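FAA hydrolase family protein (Pseudomonas aeruginosa, PDB 6J5Y) hydrolyses fumarylpyruvate, probably to fumarate and pyruvate, as a manganese-binding member of the fumarylacetoacetate hydrolase superfamily. Local coordinates at residues A[62-67]-A[223-228]; A[80-85]-A[115-120]; A[96-101]-A[183-188]; A[155-160]-A[171-176]. All coordinates share one frame; numbering follows the deposited sequence.

Interaction 1 (A[62-67]-A[223-228])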
loop_
_atom_site.group_PDB
_atom_site.type_symbol
_atom_site.label_atom_id
_atom_site.label_comp_id
_atom_site.label_asym_id
_atom_site.label_seq_id
_atom_site.Cartn_x
_atom_site.Cartn_y
_atom_site.Cartn_z
ATOM N N VAL A 62 -10.301 -3.372 -6.041
ATOM C CA VAL A 62 -11.574 -3.769 -5.378
ATOM C C VAL A 62 -12.565 -2.619 -5.601
ATOM O O VAL A 62 -12.253 -1.497 -5.164
ATOM C CB VAL A 62 -11.355 -4.048 -3.882
ATOM C CG1 VAL A 62 -12.635 -4.544 -3.231
ATOM C CG2 VAL A 62 -10.193 -5.024 -3.626
ATOM N N ALA A 63 -13.680 -2.864 -6.286
ATOM C CA ALA A 63 -14.691 -1.816 -6.566
ATOM C C ALA A 63 -15.326 -1.397 -5.237
ATOM O O ALA A 63 -15.425 -2.255 -4.338
ATOM C CB ALA A 63 -15.728 -2.330 -7.543
ATOM N N ALA A 64 -15.768 -0.141 -5.120
ATOM C CA ALA A 64 -16.566 0.355 -3.977
ATOM C C ALA A 64 -17.872 -0.448 -3.926
ATOM O O ALA A 64 -18.518 -0.592 -4.986
ATOM C CB ALA A 64 -16.824 1.837 -4.118
ATOM N N GLY A 65 -18.218 -0.991 -2.761
ATOM C CA GLY A 65 -19.451 -1.780 -2.571
ATOM C C GLY A 65 -19.245 -3.263 -2.854
ATOM O O GLY A 65 -20.227 -4.039 -2.739
ATOM N N SER A 66 -18.012 -3.665 -3.172
ATOM C CA SER A 66 -17.625 -5.066 -3.471
ATOM C C SER A 66 -16.716 -5.562 -2.349
ATOM O O SER A 66 -16.113 -4.710 -1.643
ATOM C CB SER A 66 -16.932 -5.153 -4.807
ATOM O OG SER A 66 -17.874 -5.216 -5.860
ATOM N N THR A 67 -16.593 -6.879 -2.217
ATOM C CA THR A 67 -15.674 -7.538 -1.258
ATOM C C THR A 67 -14.748 -8.464 -2.046
ATOM O O THR A 67 -15.246 -9.267 -2.842
ATOM C CB THR A 67 -16.456 -8.231 -0.139
ATOM O OG1 THR A 67 -17.140 -7.204 0.591
ATOM C CG2 THR A 67 -15.579 -9.042 0.782
ATOM N N LEU A 223 -11.607 8.917 0.960
ATOM C CA LEU A 223 -11.100 7.876 0.020
ATOM C C LEU A 223 -11.944 6.599 0.095
ATOM O O LEU A 223 -11.542 5.588 -0.478
ATOM C CB LEU A 223 -9.626 7.591 0.326
ATOM C CG LEU A 223 -8.689 8.791 0.207
ATOM C CD1 LEU A 223 -7.247 8.346 0.323
ATOM C CD2 LEU A 223 -8.890 9.525 -1.111
ATOM N N GLY A 224 -13.096 6.652 0.750
ATOM C CA GLY A 224 -13.992 5.498 0.898
ATOM C C GLY A 224 -13.299 4.332 1.591
ATOM O O GLY A 224 -12.415 4.557 2.424
ATOM N N GLU A 225 -13.677 3.122 1.204
ATOM C CA GLU A 225 -13.473 1.890 2.000
ATOM C C GLU A 225 -12.886 0.791 1.110
ATOM O O GLU A 225 -13.019 0.861 -0.127
ATOM C CB GLU A 225 -14.819 1.470 2.581
ATOM C CG GLU A 225 -15.802 1.037 1.501
ATOM C CD GLU A 225 -16.570 2.159 0.814
ATOM O OE1 GLU A 225 -17.617 2.549 1.382
ATOM O OE2 GLU A 225 -16.120 2.661 -0.265
ATOM N N LEU A 226 -12.315 -0.224 1.744
ATOM C CA LEU A 226 -11.717 -1.403 1.071
ATOM C C LEU A 226 -12.149 -2.649 1.838
ATOM O O LEU A 226 -11.681 -2.803 2.969
ATOM C CB LEU A 226 -10.190 -1.242 1.069
ATOM C CG LEU A 226 -9.396 -2.404 0.483
ATOM C CD1 LEU A 226 -9.790 -2.638 -0.955
ATOM C CD2 LEU A 226 -7.907 -2.136 0.592
ATOM N N SER A 227 -13.043 -3.461 1.272
ATOM C CA SER A 227 -13.572 -4.707 1.890
ATOM C C SER A 227 -12.883 -5.956 1.315
ATOM O O SER A 227 -12.973 -6.221 0.097
ATOM C CB SER A 227 -15.070 -4.775 1.738
ATOM O OG SER A 227 -15.596 -5.970 2.287
ATOM N N VAL A 228 -12.263 -6.753 2.183
ATOM C CA VAL A 228 -11.542 -7.991 1.775
ATOM C C VAL A 228 -11.931 -9.089 2.759
ATOM O O VAL A 228 -11.855 -8.823 3.960
ATOM C CB VAL A 228 -10.012 -7.793 1.767
ATOM C CG1 VAL A 228 -9.289 -9.087 1.409
ATOM C CG2 VAL A 228 -9.596 -6.660 0.835
HETATM O O HOH W 1 -13.295 -0.727 -2.506
HETATM O O HOH W 2 -14.205 -2.477 -0.973
#
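Thr-67 and Ser-227 meet through their hydroxyls, with OG1 of Thr-67 2.6 Å from OG of Ser-227 in a hydrogen bond that either residue could donate. The serine reaches across because its OG stands anti to the backbone N (chi1 178°), while OG1 of Thr-67 lies beside its own backbone N and CG2 of the threonine rests against the same serine oxygen. Beside this pair the backbones come close enough for a CA-H...O contact, Thr-67 CA lying 3.3 Å from Ser-227 O.

Water fills in where the two segments diverge. One molecule accepts from the backbone N of Ser-227 at 2.7 Å and donates to Ser-66 O, so it takes the place of a direct link between the backbones. A second lies within hydrogen-bonding distance of Val-62 O and Glu-225 O, where the backbones stand farther apart, with more acceptors nearby than its two protons can serve.

The apolar part is a single crossing: CB and CG2 of Val-62 both press on CD1 of Leu-226, CG2 at 3.6 Å, and the two side chains run at about a right angle to one another. CG1 of the valine turns instead toward Ser-227 O.

Between these contacts residues 63 to 66 form a type II beta turn, closed by Ser-66 N bonding to Ala-63 O, with Gly-65 at positive phi. The turn carries the chain from strand 59-61 of the large mixed sheet to strand 67-71, the outermost strand of the five-stranded sheet within this chain, parallel to strand 225-231. Leu-226 also packs on Leu-112 of strand 105-116, and Val-62 on Leu-68.

Interaction 2 (A[80-85]-A[115-120]). With MN (manganese (II) ion), chain C; PYR (pyruvic acid), chain B.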
loop_
_atom_site.group_PDB
_atom_site.type_symbol
_atom_site.label_atom_id
_atom_site.label_comp_id
_atom_site.label_asym_id
_atom_site.label_seq_id
_atom_site.Cartn_x
_atom_site.Cartn_y
_atom_site.Cartn_z
ATOM N N HIS A 80 -0.520 -11.255 7.685
ATOM C CA HIS A 80 -0.836 -9.931 8.272
ATOM C C HIS A 80 -1.510 -8.987 7.279
ATOM O O HIS A 80 -1.079 -8.881 6.110
ATOM C CB HIS A 80 0.397 -9.263 8.871
ATOM C CG HIS A 80 0.751 -9.800 10.216
ATOM N ND1 HIS A 80 1.236 -8.987 11.226
ATOM C CD2 HIS A 80 0.656 -11.042 10.731
ATOM C CE1 HIS A 80 1.468 -9.722 12.310
ATOM N NE2 HIS A 80 1.101 -10.980 12.037
ATOM N N TYR A 81 -2.541 -8.304 7.773
ATOM C CA TYR A 81 -3.124 -7.095 7.147
ATOM C C TYR A 81 -2.229 -5.915 7.524
ATOM O O TYR A 81 -1.566 -5.990 8.585
ATOM C CB TYR A 81 -4.552 -6.845 7.630
ATOM C CG TYR A 81 -4.657 -6.683 9.123
ATOM C CD1 TYR A 81 -4.357 -5.477 9.735
ATOM C CD2 TYR A 81 -4.988 -7.755 9.928
ATOM C CE1 TYR A 81 -4.399 -5.337 11.111
ATOM C CE2 TYR A 81 -5.079 -7.615 11.306
ATOM C CZ TYR A 81 -4.782 -6.404 11.901
ATOM O OH TYR A 81 -4.842 -6.268 13.260
ATOM N N GLU A 82 -2.187 -4.904 6.652
ATOM C CA GLU A 82 -1.591 -3.568 6.923
ATOM C C GLU A 82 -2.342 -2.516 6.102
ATOM O O GLU A 82 -2.127 -2.521 4.859
ATOM C CB GLU A 82 -0.129 -3.526 6.469
ATOM C CG GLU A 82 0.824 -4.479 7.169
ATOM C CD GLU A 82 2.293 -4.235 6.848
ATOM O OE1 GLU A 82 2.576 -3.374 6.020
ATOM O OE2 GLU A 82 3.151 -4.937 7.395
ATOM N N ILE A 83 -3.165 -1.640 6.716
ATOM C CA ILE A 83 -3.899 -0.583 5.952
ATOM C C ILE A 83 -2.908 0.532 5.603
ATOM O O ILE A 83 -2.030 0.831 6.445
ATOM C CB ILE A 83 -5.140 -0.076 6.716
ATOM C CG1 ILE A 83 -6.126 0.627 5.789
ATOM C CG2 ILE A 83 -4.764 0.801 7.892
ATOM C CD1 ILE A 83 -6.684 -0.263 4.701
ATOM N N GLU A 84 -3.008 1.116 4.401
ATOM C CA GLU A 84 -2.024 2.133 3.942
ATOM C C GLU A 84 -2.708 3.114 2.981
ATOM O O GLU A 84 -3.545 2.659 2.154
ATOM C CB GLU A 84 -0.818 1.466 3.260
ATOM C CG GLU A 84 -0.211 0.310 4.030
ATOM C CD GLU A 84 1.273 0.039 3.805
ATOM O OE1 GLU A 84 1.923 0.760 2.981
ATOM O OE2 GLU A 84 1.789 -0.884 4.472
ATOM N N LEU A 85 -2.358 4.398 3.103
ATOM C CA LEU A 85 -2.590 5.407 2.040
ATOM C C LEU A 85 -1.679 5.095 0.850
ATOM O O LEU A 85 -0.450 4.965 1.037
ATOM C CB LEU A 85 -2.344 6.819 2.571
ATOM C CG LEU A 85 -2.415 7.945 1.538
ATOM C CD1 LEU A 85 -3.838 8.197 1.090
ATOM C CD2 LEU A 85 -1.803 9.214 2.099
ATOM N N THR A 115 0.889 -9.436 3.979
ATOM C CA THR A 115 2.283 -9.765 4.375
ATOM C C THR A 115 2.340 -11.207 4.887
ATOM O O THR A 115 1.521 -11.524 5.730
ATOM C CB THR A 115 2.783 -8.784 5.448
ATOM O OG1 THR A 115 2.782 -7.469 4.883
ATOM C CG2 THR A 115 4.172 -9.104 5.945
ATOM N N ARG A 116 3.244 -12.059 4.371
ATOM C CA ARG A 116 3.551 -13.361 5.018
ATOM C C ARG A 116 4.549 -13.019 6.114
ATOM O O ARG A 116 5.728 -13.000 5.806
ATOM C CB ARG A 116 4.035 -14.391 3.996
ATOM C CG ARG A 116 2.989 -14.654 2.918
ATOM C CD ARG A 116 3.274 -15.833 2.034
ATOM N NE ARG A 116 4.315 -15.586 1.052
ATOM C CZ ARG A 116 4.497 -16.315 -0.038
ATOM N NH1 ARG A 116 5.475 -16.010 -0.873
ATOM N NH2 ARG A 116 3.694 -17.338 -0.296
ATOM N N ARG A 117 4.067 -12.626 7.291
ATOM C CA ARG A 117 4.916 -12.017 8.369
ATOM C C ARG A 117 6.031 -12.984 8.822
ATOM O O ARG A 117 7.178 -12.498 9.048
ATOM C CB ARG A 117 4.036 -11.570 9.541
ATOM C CG ARG A 117 4.785 -10.897 10.683
ATOM C CD ARG A 117 5.272 -9.502 10.346
ATOM N NE ARG A 117 4.123 -8.634 10.153
ATOM C CZ ARG A 117 4.101 -7.484 9.479
ATOM N NH1 ARG A 117 5.178 -7.017 8.860
ATOM N NH2 ARG A 117 2.970 -6.810 9.402
ATOM N N ASP A 118 5.732 -14.271 8.989
ATOM C CA ASP A 118 6.726 -15.329 9.355
ATOM C C ASP A 118 7.899 -15.292 8.366
ATOM O O ASP A 118 9.074 -15.153 8.833
ATOM C CB ASP A 118 6.111 -16.731 9.507
ATOM C CG ASP A 118 5.146 -17.181 8.410
ATOM O OD1 ASP A 118 5.025 -16.483 7.382
ATOM O OD2 ASP A 118 4.498 -18.230 8.603
ATOM N N LEU A 119 7.605 -15.319 7.064
ATOM C CA LEU A 119 8.641 -15.245 5.992
ATOM C C LEU A 119 9.386 -13.905 6.056
ATOM O O LEU A 119 10.636 -13.919 6.005
ATOM C CB LEU A 119 7.999 -15.457 4.615
ATOM C CG LEU A 119 7.338 -16.815 4.379
ATOM C CD1 LEU A 119 6.947 -16.974 2.912
ATOM C CD2 LEU A 119 8.241 -17.969 4.823
ATOM N N GLN A 120 8.667 -12.784 6.130
ATOM C CA GLN A 120 9.304 -11.448 6.159
ATOM C C GLN A 120 10.279 -11.372 7.343
ATOM O O GLN A 120 11.415 -10.854 7.186
ATOM C CB GLN A 120 8.224 -10.363 6.222
ATOM C CG GLN A 120 8.802 -8.955 6.357
ATOM C CD GLN A 120 8.804 -8.476 7.788
ATOM O OE1 GLN A 120 7.831 -8.659 8.516
ATOM N NE2 GLN A 120 9.902 -7.875 8.215
HETATM MN MN MN C . 3.450 -1.900 4.692
HETATM C C PYR B . 5.245 -1.168 6.926
HETATM O O PYR B . 4.224 -0.765 6.331
HETATM O OXT PYR B . 5.682 -0.602 7.955
HETATM C CA PYR B . 5.875 -2.179 6.383
HETATM O O3 PYR B . 5.443 -2.616 5.309
HETATM C CB PYR B . 7.105 -2.833 6.941
HETATM O O HOH W 3 4.370 -0.579 3.245
#
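OE2 of Glu-82 is gripped by the guanidinium of Arg-117: NH2 donates to it at 2.8 Å in a salt bridge, and NH1 adds a weak bond at 3.3 Å. The carboxylate and guanidinium planes are nearly coplanar, 16° apart, and the stronger bond uses the anti lone pair of OE2. The other oxygen, OE1, binds the manganese ion at 2.2 Å. Arg-117 is thus a second-shell residue that fixes the rotation of a metal ligand.

The arginine folds back to do this, its chain bent at chi2 and chi3 (72° and 66°), and NH1 is steadied further by a bond to OE1 of Gln-120 one helical turn ahead. On the way, its CB sits over one face of the His-80 ring in a CH-pi contact, 3.8 Å from the centroid, while the ring and guanidinium planes stand almost perpendicular.

This is the metal centre of the FAH fold, in which Glu-82 and Glu-84 from one strand and Asp-113 from its antiparallel neighbour hold the ion. OE2 of Glu-84 binds manganese at 2.0 Å; its OE1 accepts from a water that is itself a metal ligand. Pyruvate chelates the ion through its carboxylate O and its keto O3.

Beyond the metal the strands are joined by the hydrogen-bonded pair of His-80 and Thr-115, with His-80 N 2.8 Å from Thr-115 O. The hydroxyl of Thr-115 bonds to Lys-134, whose NZ also bonds to pyruvate.

Interaction 3 (A[96-101]-A[183-188])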
loop_
_atom_site.group_PDB
_atom_site.type_symbol
_atom_site.label_atom_id
_atom_site.label_comp_id
_atom_site.label_asym_id
_atom_site.label_seq_id
_atom_site.Cartn_x
_atom_site.Cartn_y
_atom_site.Cartn_z
ATOM N N ILE A 96 13.220 14.951 -7.098
ATOM C CA ILE A 96 12.087 15.910 -7.107
ATOM C C ILE A 96 12.154 16.726 -5.821
ATOM O O ILE A 96 12.068 16.185 -4.710
ATOM C CB ILE A 96 10.737 15.185 -7.271
ATOM C CG1 ILE A 96 10.689 14.346 -8.556
ATOM C CG2 ILE A 96 9.596 16.182 -7.204
ATOM C CD1 ILE A 96 9.568 13.322 -8.581
ATOM N N PRO A 97 12.260 18.066 -5.947
ATOM C CA PRO A 97 12.199 18.953 -4.780
ATOM C C PRO A 97 10.936 18.746 -3.919
ATOM O O PRO A 97 9.869 18.528 -4.457
ATOM C CB PRO A 97 12.236 20.339 -5.434
ATOM C CG PRO A 97 13.045 20.110 -6.713
ATOM C CD PRO A 97 12.511 18.781 -7.211
ATOM N N LEU A 98 11.075 18.840 -2.601
ATOM C CA LEU A 98 9.958 18.668 -1.624
ATOM C C LEU A 98 8.796 19.590 -1.985
ATOM O O LEU A 98 7.651 19.147 -1.903
ATOM C CB LEU A 98 10.434 18.964 -0.200
ATOM C CG LEU A 98 11.558 18.068 0.323
ATOM C CD1 LEU A 98 12.011 18.545 1.696
ATOM C CD2 LEU A 98 11.104 16.615 0.402
ATOM N N GLU A 99 9.084 20.811 -2.418
ATOM C CA GLU A 99 8.057 21.858 -2.690
ATOM C C GLU A 99 7.146 21.488 -3.872
ATOM O O GLU A 99 6.028 21.996 -3.913
ATOM C CB GLU A 99 8.746 23.198 -2.929
ATOM C CG GLU A 99 9.462 23.730 -1.690
ATOM C CD GLU A 99 10.874 23.229 -1.517
ATOM O OE1 GLU A 99 11.346 22.579 -2.447
ATOM O OE2 GLU A 99 11.506 23.501 -0.450
ATOM N N GLN A 100 7.576 20.667 -4.825
ATOM C CA GLN A 100 6.708 20.305 -5.988
ATOM C C GLN A 100 6.341 18.809 -5.957
ATOM O O GLN A 100 5.673 18.360 -6.908
ATOM C CB GLN A 100 7.388 20.660 -7.315
ATOM C CG GLN A 100 8.713 19.944 -7.547
ATOM C CD GLN A 100 9.119 19.909 -9.000
ATOM O OE1 GLN A 100 9.891 20.754 -9.487
ATOM N NE2 GLN A 100 8.612 18.913 -9.709
ATOM N N ALA A 101 6.752 18.061 -4.929
ATOM C CA ALA A 101 6.686 16.577 -4.897
ATOM C C ALA A 101 5.233 16.099 -5.010
ATOM O O ALA A 101 4.940 15.231 -5.832
ATOM C CB ALA A 101 7.330 16.074 -3.640
ATOM N N THR A 183 8.237 11.213 0.829
ATOM C CA THR A 183 8.406 9.829 0.292
ATOM C C THR A 183 8.634 9.932 -1.220
ATOM O O THR A 183 9.477 9.204 -1.754
ATOM C CB THR A 183 7.249 8.886 0.677
ATOM O OG1 THR A 183 6.034 9.305 0.064
ATOM C CG2 THR A 183 7.024 8.785 2.165
ATOM N N VAL A 184 7.892 10.794 -1.913
ATOM C CA VAL A 184 8.064 10.984 -3.383
ATOM C C VAL A 184 9.457 11.562 -3.671
ATOM O O VAL A 184 10.135 11.012 -4.528
ATOM C CB VAL A 184 6.933 11.858 -3.946
ATOM C CG1 VAL A 184 7.222 12.379 -5.341
ATOM C CG2 VAL A 184 5.609 11.113 -3.882
ATOM N N SER A 185 9.869 12.635 -2.987
ATOM C CA SER A 185 11.227 13.217 -3.112
ATOM C C SER A 185 12.259 12.127 -2.867
ATOM O O SER A 185 13.138 11.960 -3.716
ATOM C CB SER A 185 11.481 14.382 -2.176
ATOM O OG SER A 185 10.814 15.522 -2.659
ATOM N N TYR A 186 12.163 11.401 -1.758
ATOM C CA TYR A 186 13.277 10.490 -1.363
ATOM C C TYR A 186 13.316 9.274 -2.299
ATOM O O TYR A 186 14.396 8.899 -2.748
ATOM C CB TYR A 186 13.240 10.180 0.131
ATOM C CG TYR A 186 13.329 11.400 1.014
ATOM C CD1 TYR A 186 13.826 12.606 0.539
ATOM C CD2 TYR A 186 12.920 11.357 2.332
ATOM C CE1 TYR A 186 13.913 13.726 1.348
ATOM C CE2 TYR A 186 13.017 12.462 3.164
ATOM C CZ TYR A 186 13.492 13.659 2.663
ATOM O OH TYR A 186 13.552 14.769 3.458
ATOM N N LEU A 187 12.173 8.685 -2.624
ATOM C CA LEU A 187 12.083 7.587 -3.626
ATOM C C LEU A 187 12.772 8.028 -4.920
ATOM O O LEU A 187 13.541 7.223 -5.517
ATOM C CB LEU A 187 10.595 7.294 -3.837
ATOM C CG LEU A 187 10.139 5.886 -4.188
ATOM C CD1 LEU A 187 10.820 4.781 -3.374
ATOM C CD2 LEU A 187 8.626 5.833 -4.015
ATOM N N SER A 188 12.538 9.275 -5.336
ATOM C CA SER A 188 13.033 9.837 -6.621
ATOM C C SER A 188 14.560 10.033 -6.605
ATOM O O SER A 188 15.068 10.349 -7.670
ATOM C CB SER A 188 12.316 11.131 -6.986
ATOM O OG SER A 188 12.794 12.241 -6.236
#
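Ser-185 is the bump of this contact, its CB and OG filling a hollow walled by the Ile-96 carbonyl, CD2 of Leu-98 and CB of Ala-101. The hydroxyl OG donates to Ile-96 O at a modelled 2.5 Å, so short that the exact length is doubtful. The fit is tight on the leucine side too, where Leu-98 CD2 lies 3.4 Å from Ser-185 CB, closer than usual for two carbons. From there the same methyl reaches on to CE1 of Tyr-186, 4.1 Å away.

One turn along, Ser-188 meets the other end of Ile-96: its OG accepts from Ile-96 N at 2.9 Å, almost straight at 167°, and donates to Ser-185 O. OG reaches both from a position between its own backbone N and carbonyl carbon (chi1 77°). Helix 180-190 thus takes both polar backbone atoms of Ile-96 on two serine hydroxyls. Ile-96 lies just ahead of the short, weakly bonded helix 98-101, which comes between strands 79-89 and 105-116 along the chain.

Next to the serines the surface turns apolar. CG1 of Val-184 fits into a corner made by Ile-96 CD1 and Ala-101, 3.7 Å from Ala-101 O. On another side of the helix Leu-187 packs against Tyr-27 and Phe-51.

Interaction 4 (A[155-160]-A[171-176])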
loop_
_atom_site.group_PDB
_atom_site.type_symbol
_atom_site.label_atom_id
_atom_site.label_comp_id
_atom_site.label_asym_id
_atom_site.label_seq_id
_atom_site.Cartn_x
_atom_site.Cartn_y
_atom_site.Cartn_z
ATOM N N ARG A 155 -3.147 16.196 3.915
ATOM C CA ARG A 155 -2.049 16.046 4.903
ATOM C C ARG A 155 -2.596 15.504 6.224
ATOM O O ARG A 155 -1.783 15.056 7.046
ATOM C CB ARG A 155 -1.356 17.388 5.135
ATOM C CG ARG A 155 -0.013 17.507 4.435
ATOM C CD ARG A 155 -0.154 17.763 2.954
ATOM N NE ARG A 155 0.865 18.715 2.539
ATOM C CZ ARG A 155 0.809 19.470 1.452
ATOM N NH1 ARG A 155 1.808 20.298 1.190
ATOM N NH2 ARG A 155 -0.226 19.388 0.622
ATOM N N HIS A 156 -3.909 15.618 6.417
ATOM C CA HIS A 156 -4.693 15.098 7.565
ATOM C C HIS A 156 -5.782 14.184 7.000
ATOM O O HIS A 156 -6.408 14.579 5.987
ATOM C CB HIS A 156 -5.279 16.272 8.379
ATOM C CG HIS A 156 -4.251 17.239 8.871
ATOM N ND1 HIS A 156 -3.623 17.093 10.101
ATOM C CD2 HIS A 156 -3.722 18.351 8.310
ATOM C CE1 HIS A 156 -2.771 18.085 10.281
ATOM N NE2 HIS A 156 -2.815 18.878 9.192
ATOM N N ALA A 157 -5.986 13.015 7.606
ATOM C CA ALA A 157 -7.058 12.052 7.252
ATOM C C ALA A 157 -6.993 10.844 8.186
ATOM O O ALA A 157 -5.918 10.231 8.258
ATOM C CB ALA A 157 -6.919 11.591 5.816
ATOM N N ALA A 158 -8.100 10.488 8.850
ATOM C CA ALA A 158 -8.157 9.254 9.660
ATOM C C ALA A 158 -7.990 8.072 8.701
ATOM O O ALA A 158 -8.521 8.131 7.549
ATOM C CB ALA A 158 -9.433 9.130 10.466
ATOM N N ILE A 159 -7.229 7.087 9.166
ATOM C CA ILE A 159 -6.923 5.792 8.495
ATOM C C ILE A 159 -7.216 4.690 9.513
ATOM O O ILE A 159 -6.738 4.766 10.691
ATOM C CB ILE A 159 -5.478 5.762 7.972
ATOM C CG1 ILE A 159 -5.123 4.429 7.297
ATOM C CG2 ILE A 159 -4.491 6.135 9.077
ATOM C CD1 ILE A 159 -3.907 4.499 6.402
ATOM N N SER A 160 -8.001 3.708 9.102
ATOM C CA SER A 160 -8.580 2.702 10.021
ATOM C C SER A 160 -8.709 1.352 9.312
ATOM O O SER A 160 -8.956 1.321 8.067
ATOM C CB SER A 160 -9.899 3.184 10.526
ATOM O OG SER A 160 -10.857 3.106 9.478
ATOM N N SER A 171 -5.382 5.545 13.059
ATOM C CA SER A 171 -4.381 6.627 13.143
ATOM C C SER A 171 -4.786 7.709 12.159
ATOM O O SER A 171 -5.960 7.702 11.726
ATOM C CB SER A 171 -2.996 6.091 12.885
ATOM O OG SER A 171 -2.038 7.140 12.903
ATOM N N ASP A 172 -3.836 8.558 11.782
ATOM C CA ASP A 172 -4.033 9.676 10.834
ATOM C C ASP A 172 -2.811 9.750 9.915
ATOM O O ASP A 172 -1.664 9.663 10.421
ATOM C CB ASP A 172 -4.261 11.000 11.565
ATOM C CG ASP A 172 -4.920 12.014 10.660
ATOM O OD1 ASP A 172 -4.261 12.467 9.708
ATOM O OD2 ASP A 172 -6.115 12.283 10.869
ATOM N N ILE A 173 -3.039 9.978 8.625
ATOM C CA ILE A 173 -1.927 10.082 7.635
ATOM C C ILE A 173 -0.955 11.184 8.059
ATOM O O ILE A 173 0.166 11.170 7.556
ATOM C CB ILE A 173 -2.439 10.288 6.205
ATOM C CG1 ILE A 173 -3.066 11.662 5.984
ATOM C CG2 ILE A 173 -3.387 9.164 5.817
ATOM C CD1 ILE A 173 -3.521 11.881 4.556
ATOM N N ASP A 174 -1.350 12.097 8.954
ATOM C CA ASP A 174 -0.464 13.209 9.390
ATOM C C ASP A 174 0.589 12.664 10.366
ATOM O O ASP A 174 1.494 13.419 10.671
ATOM C CB ASP A 174 -1.271 14.403 9.910
ATOM C CG ASP A 174 -1.772 14.257 11.332
ATOM O OD1 ASP A 174 -1.410 13.254 11.973
ATOM O OD2 ASP A 174 -2.532 15.156 11.787
ATOM N N GLN A 175 0.505 11.383 10.746
ATOM C CA GLN A 175 1.481 10.645 11.589
ATOM C C GLN A 175 2.600 10.018 10.735
ATOM O O GLN A 175 3.482 9.365 11.323
ATOM C CB GLN A 175 0.753 9.542 12.371
ATOM C CG GLN A 175 -0.245 10.049 13.399
ATOM C CD GLN A 175 0.404 10.855 14.494
ATOM O OE1 GLN A 175 0.107 12.029 14.682
ATOM N NE2 GLN A 175 1.312 10.232 15.226
ATOM N N LEU A 176 2.574 10.163 9.402
ATOM C CA LEU A 176 3.627 9.610 8.505
ATOM C C LEU A 176 4.951 10.265 8.901
ATOM O O LEU A 176 4.947 11.509 9.048
ATOM C CB LEU A 176 3.308 9.918 7.035
ATOM C CG LEU A 176 2.160 9.134 6.393
ATOM C CD1 LEU A 176 1.875 9.667 4.988
ATOM C CD2 LEU A 176 2.473 7.650 6.330
#
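Ile-159 and Ser-171 form an antiparallel hydrogen-bonded pair, Ile-159 N to Ser-171 O at 2.9 Å and Ser-171 N to Ile-159 O at 2.8 Å, followed by the non-hydrogen-bonded pair of Ala-158 and Asp-172. After that segment 171-176 curls into a 3-10 segment at 173-175, although Ile-173 N still reaches Ala-157 O.

Asp-172 bridges the change of direction. Its OD1 takes a nearly straight bond, 175°, from Ala-157 N at 2.8 Å and a second from Asp-174 N, the latter closing an Asx turn. The carboxylate crosses to Ala-157 because CG is anti to the backbone N (chi1 -160°).

These are the open ends of the beta hairpin of strands 158-163 and 166-172, whose second strand is outermost in the five-stranded sheet within this chain. Strand 215-220 flanks the first, with Ile-220 touching Ala-157 and Ile-159.

Farther out, His-156 ND1 donates to OD2 of Asp-174 at 2.8 Å, meeting its anti lone pair. Ring and carboxylate stand 81° apart, and the bond is clearly bent. On the buried side CD1 of Ile-173 lies 3.6 Å from Ala-157 CB, and CG2 of Ile-159 lies over the carbonyl of Ser-171.

Interaction 1 closes the longest loop, and the other three lie within it along the chain. Interaction 2 comes before interaction 4, which is nested inside interaction 3, while interactions 2 and 3 alternate. Interactions 1 and 4 both reach the five-stranded sheet, with centres about 19 Å apart. Interaction 2 belongs to the larger mixed sheet and packs on both: Leu-223 CD1 is 3.5 Å from Leu-85 CD1, and Ile-83 CG2 is 3.7 Å from Ile-159 CG1. The strand bearing the metal-binding glutamates therefore has its opposite, apolar side against the second sheet. Interaction 3 is peripheral, its centre about 29 Å from that of interaction 1, across the chain's centre.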